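Local coordinates for assembly chaperone of ribosomal protein L4 (Acl4) (Chaetomium thermophilum, PDB 5TQB) that probably binds newly made ribosomal protein L4 through an all-helical TPR-like scaffold and chaperones it toward ribosome assembly, at residues A137-D140 with K141-L145; A110-L113 with R114-Q118. All blocks are in the same frame, centred on the assembly; numbering follows the deposited sequence.

Contact 1. Residues A137-D140 with K141-L145; sequences AIAD and KRRRL
Ile138 and Arg142, one helical turn apart, lie side by side and point the same way, and their contact is one of methyl on flat cation. CG2 of Ile138 sits over one face of the Arg142 guanidinium, 3.5 Å from CZ and displaced toward the rim of the group. With chi1 of Ile138 at -70°, CG1 lies beside the backbone N and CG2 anti to it, while the Arg142 chain runs extended from CG to NE, back along the helix. An arginine suits this place because its long aliphatic stem can follow the helix surface; CD too lies 3.8 Å from CG2 of Ile138. Cut back to an alanine, this position would probably lose the guanidinium over the Ile138 methyl and its contact with Met121.

Arg143 repeats the relation more loosely, its guanidinium turning one face toward CB of Ala139 (CB to CZ 4.4 Å), the single methyl that this short side chain offers. Arg144 is instead bent at chi2 and chi3, which folds its guanidinium over the carbonyl oxygen of Asp140; NH1 stands 3.6 Å from that O. OD1 of Asp140 lies 4.3 Å from NH1 of Arg144, beyond a salt bridge, so any attraction is diffuse, and Arg144 makes its salt bridge with Glu147. Beneath the side chains run regular i to i+4 bonds, among them Arg142 N to Ile138 O at 2.9 Å.

Residues 137-145 belong to helix 131-156, which lies against helix 100-125: Ile138 meets Leu120, and Lys141 packs on Ile117. Arg143 and Arg144 reach Trp184, in the loop just before helix 185-197, and Arg144 also packs on an apolar side chain of another protein chain.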
loop_
_atom_site.group_PDB
_atom_site.type_symbol
_atom_site.label_atom_id
_atom_site.label_comp_id
_atom_site.label_asym_id
_atom_site.label_seq_id
_atom_site.Cartn_x
_atom_site.Cartn_y
_atom_site.Cartn_z
ATOM N N ALA B 137 -10.212 -14.706 13.440
ATOM C CA ALA B 137 -11.292 -13.730 13.409
ATOM C C ALA B 137 -11.146 -12.750 14.568
ATOM O O ALA B 137 -11.352 -11.548 14.399
ATOM C CB ALA B 137 -12.644 -14.434 13.474
ATOM N N ILE B 138 -10.796 -13.274 15.741
ATOM C CA ILE B 138 -10.548 -12.450 16.921
ATOM C C ILE B 138 -9.395 -11.485 16.663
ATOM O O ILE B 138 -9.469 -10.307 17.011
ATOM C CB ILE B 138 -10.224 -13.319 18.157
ATOM C CG1 ILE B 138 -11.472 -14.069 18.617
ATOM C CG2 ILE B 138 -9.712 -12.463 19.320
ATOM C CD1 ILE B 138 -11.189 -15.195 19.588
ATOM N N ALA B 139 -8.330 -11.995 16.053
ATOM C CA ALA B 139 -7.158 -11.187 15.744
ATOM C C ALA B 139 -7.532 -10.032 14.820
ATOM O O ALA B 139 -7.193 -8.878 15.089
ATOM C CB ALA B 139 -6.083 -12.050 15.109
ATOM N N ASP B 140 -8.240 -10.354 13.739
ATOM C CA ASP B 140 -8.710 -9.354 12.788
ATOM C C ASP B 140 -9.515 -8.279 13.494
ATOM O O ASP B 140 -9.306 -7.089 13.274
ATOM C CB ASP B 140 -9.587 -10.007 11.715
ATOM C CG ASP B 140 -8.777 -10.691 10.631
ATOM O OD1 ASP B 140 -7.790 -10.090 10.155
ATOM O OD2 ASP B 140 -9.136 -11.827 10.249
ATOM N N LYS B 141 -10.443 -8.709 14.342
ATOM C CA LYS B 141 -11.322 -7.784 15.045
ATOM C C LYS B 141 -10.556 -6.890 16.027
ATOM O O LYS B 141 -10.837 -5.699 16.127
ATOM C CB LYS B 141 -12.415 -8.547 15.792
ATOM C CG LYS B 141 -13.803 -8.362 15.210
ATOM C CD LYS B 141 -13.911 -8.985 13.833
ATOM C CE LYS B 141 -15.343 -8.954 13.319
ATOM N NZ LYS B 141 -15.849 -7.566 13.135
ATOM N N ARG B 142 -9.606 -7.471 16.755
ATOM C CA ARG B 142 -8.807 -6.717 17.717
ATOM C C ARG B 142 -7.937 -5.679 17.015
ATOM O O ARG B 142 -7.686 -4.597 17.554
ATOM C CB ARG B 142 -7.927 -7.657 18.545
ATOM C CG ARG B 142 -8.665 -8.359 19.669
ATOM C CD ARG B 142 -7.776 -9.360 20.392
ATOM N NE ARG B 142 -8.450 -9.940 21.550
ATOM C CZ ARG B 142 -8.081 -11.070 22.148
ATOM N NH1 ARG B 142 -7.041 -11.761 21.700
ATOM N NH2 ARG B 142 -8.759 -11.514 23.195
ATOM N N ARG B 143 -7.480 -6.011 15.811
ATOM C CA ARG B 143 -6.658 -5.089 15.037
ATOM C C ARG B 143 -7.485 -3.913 14.533
ATOM O O ARG B 143 -7.019 -2.775 14.560
ATOM C CB ARG B 143 -5.981 -5.814 13.879
ATOM C CG ARG B 143 -4.873 -6.733 14.337
ATOM C CD ARG B 143 -4.455 -7.696 13.252
ATOM N NE ARG B 143 -3.478 -8.658 13.749
ATOM C CZ ARG B 143 -3.043 -9.703 13.058
ATOM N NH1 ARG B 143 -3.503 -9.927 11.836
ATOM N NH2 ARG B 143 -2.150 -10.523 13.592
ATOM N N ARG B 144 -8.712 -4.182 14.090
ATOM C CA ARG B 144 -9.611 -3.114 13.659
ATOM C C ARG B 144 -9.931 -2.200 14.837
ATOM O O ARG B 144 -10.041 -0.980 14.680
ATOM C CB ARG B 144 -10.916 -3.683 13.084
ATOM C CG ARG B 144 -10.770 -4.494 11.792
ATOM C CD ARG B 144 -10.212 -3.678 10.623
ATOM N NE ARG B 144 -8.749 -3.707 10.575
ATOM C CZ ARG B 144 -8.024 -4.768 10.224
ATOM N NH1 ARG B 144 -8.614 -5.917 9.894
ATOM N NH2 ARG B 144 -6.700 -4.686 10.215
ATOM N N LEU B 145 -10.096 -2.800 16.014
ATOM C CA LEU B 145 -10.363 -2.042 17.231
ATOM C C LEU B 145 -9.157 -1.191 17.598
ATOM O O LEU B 145 -9.302 -0.018 17.931
ATOM C CB LEU B 145 -10.706 -2.972 18.395
ATOM C CG LEU B 145 -10.926 -2.273 19.746
ATOM C CD1 LEU B 145 -12.071 -1.275 19.669
ATOM C CD2 LEU B 145 -11.184 -3.288 20.848
#

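Contact 2. Residues A110-L113 with R114-Q118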
loop_
_atom_site.group_PDB
_atom_site.type_symbol
_atom_site.label_atom_id
_atom_site.label_comp_id
_atom_site.label_asym_id
_atom_site.label_seq_id
_atom_site.Cartn_x
_atom_site.Cartn_y
_atom_site.Cartn_z
ATOM N N ALA B 110 -16.183 1.263 18.085
ATOM C CA ALA B 110 -15.387 0.493 19.031
ATOM C C ALA B 110 -16.288 -0.389 19.897
ATOM O O ALA B 110 -15.953 -1.542 20.173
ATOM C CB ALA B 110 -14.555 1.422 19.900
ATOM N N THR B 111 -17.431 0.154 20.312
ATOM C CA THR B 111 -18.385 -0.586 21.140
ATOM C C THR B 111 -18.855 -1.859 20.436
ATOM O O THR B 111 -18.884 -2.933 21.037
ATOM C CB THR B 111 -19.621 0.274 21.490
ATOM O OG1 THR B 111 -19.209 1.431 22.223
ATOM C CG2 THR B 111 -20.616 -0.512 22.335
ATOM N N VAL B 112 -19.222 -1.730 19.163
ATOM C CA VAL B 112 -19.669 -2.874 18.376
ATOM C C VAL B 112 -18.551 -3.900 18.252
ATOM O O VAL B 112 -18.773 -5.092 18.447
ATOM C CB VAL B 112 -20.129 -2.442 16.971
ATOM C CG1 VAL B 112 -20.494 -3.654 16.116
ATOM C CG2 VAL B 112 -21.316 -1.495 17.075
ATOM N N LEU B 113 -17.349 -3.428 17.935
ATOM C CA LEU B 113 -16.192 -4.308 17.798
ATOM C C LEU B 113 -15.882 -5.067 19.087
ATOM O O LEU B 113 -15.641 -6.272 19.054
ATOM C CB LEU B 113 -14.959 -3.507 17.367
ATOM C CG LEU B 113 -14.924 -3.047 15.911
ATOM C CD1 LEU B 113 -13.828 -2.001 15.703
ATOM C CD2 LEU B 113 -14.730 -4.228 14.972
ATOM N N ARG B 114 -15.885 -4.368 20.219
ATOM C CA ARG B 114 -15.570 -5.003 21.497
ATOM C C ARG B 114 -16.555 -6.115 21.850
ATOM O O ARG B 114 -16.162 -7.140 22.412
ATOM C CB ARG B 114 -15.527 -3.971 22.620
ATOM C CG ARG B 114 -14.121 -3.587 23.030
ATOM C CD ARG B 114 -14.141 -2.674 24.230
ATOM N NE ARG B 114 -14.652 -1.346 23.901
ATOM C CZ ARG B 114 -13.902 -0.261 23.739
ATOM N NH1 ARG B 114 -12.581 -0.317 23.876
ATOM N NH2 ARG B 114 -14.480 0.894 23.442
ATOM N N ALA B 115 -17.827 -5.909 21.519
ATOM C CA ALA B 115 -18.859 -6.914 21.767
ATOM C C ALA B 115 -18.655 -8.139 20.876
ATOM O O ALA B 115 -18.803 -9.273 21.324
ATOM C CB ALA B 115 -20.238 -6.320 21.543
ATOM N N GLN B 116 -18.309 -7.902 19.614
ATOM C CA GLN B 116 -18.045 -8.985 18.670
ATOM C C GLN B 116 -16.829 -9.803 19.100
ATOM O O GLN B 116 -16.850 -11.034 19.052
ATOM C CB GLN B 116 -17.823 -8.422 17.269
ATOM C CG GLN B 116 -19.071 -7.851 16.632
ATOM C CD GLN B 116 -18.791 -7.223 15.286
ATOM O OE1 GLN B 116 -17.655 -6.863 14.979
ATOM N NE2 GLN B 116 -19.828 -7.090 14.471
ATOM N N ILE B 117 -15.773 -9.107 19.513
ATOM C CA ILE B 117 -14.585 -9.749 20.070
ATOM C C ILE B 117 -14.964 -10.650 21.236
ATOM O O ILE B 117 -14.551 -11.806 21.296
ATOM C CB ILE B 117 -13.562 -8.701 20.561
ATOM C CG1 ILE B 117 -12.937 -7.981 19.367
ATOM C CG2 ILE B 117 -12.454 -9.356 21.382
ATOM C CD1 ILE B 117 -12.180 -6.728 19.728
ATOM N N GLN B 118 -15.745 -10.109 22.165
ATOM C CA GLN B 118 -16.165 -10.852 23.352
ATOM C C GLN B 118 -17.043 -12.052 22.985
ATOM O O GLN B 118 -16.997 -13.087 23.647
ATOM C CB GLN B 118 -16.914 -9.931 24.323
ATOM C CG GLN B 118 -17.384 -10.614 25.609
ATOM C CD GLN B 118 -16.236 -11.125 26.466
ATOM O OE1 GLN B 118 -15.260 -10.413 26.710
ATOM N NE2 GLN B 118 -16.351 -12.365 26.928
#
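This is a local contact within a single helix, between side chains three and four residues apart, in the long helix 100-125, one side of which is buried through Ala110, Val112, Leu113 and Ile117. Val112 and Gln116 lie side by side, pointing the same way: CG1 of Val112, anti to its own backbone N (chi1 176°), comes within 3.9 Å of NE2 of Gln116. The extended glutamine thus lays its flat amide beside one methyl of the branched valine, while its CG passes 3.3 Å from the carbonyl O of Val112. From another direction Leu113 meets the same amide, its CD2 3.9 Å from OE1, the two side chains crossing at a slant. Glutamine fits here because its methylenes pack against apolar neighbours while its end remains polar; OE1 accepts a hydrogen bond from Lys141.

The fold is built of helices without strands and has a predicted TPR near its start; helix 100-125 runs antiparallel to helix 131-156, which follows it, consistent with a TPR-like arrangement. Toward that partner Ala110 turns a methyl small enough for Leu145 to pack on, and Leu113 touches Thr148.

Arg114 bends at chi3 (-70°), which carries its guanidinium back along the helix until NH2 lies 3.6 Å from CB of Ala110, an oblique approach to the plane of the group. Its NH1 makes a salt bridge with Glu176, so the stem rests on the helix while the charge is paired elsewhere. CG1 of Ile117 lies beside the carbonyl O of Leu113 at 3.2 Å, and that oxygen accepts the backbone bond from Ile117 N (2.9 Å, 170° at the hydrogen). Pro85 covers the side formed by Val112, Leu113 and Gln116.

Contact 2 comes first along the chain, on helix 100-125, and contact 1 follows on helix 131-156; the two helices are consecutive and antiparallel, and the contact centres lie about 9 Å apart. They touch directly. CD2 of Leu145 packs on CG of Arg114 at 3.7 Å, and Lys141, which bridges to Gln116 across the gap between helices, also forms a salt bridge with Glu79. The interface therefore joins an apolar seam to a polar bridge. Lying between the helices up to 86-94 and those from 166-180 onward, this hairpin joins them in the chain, consistent with a TPR-like scaffold whose client, to judge by the protein's name, is probably ribosomal protein L4.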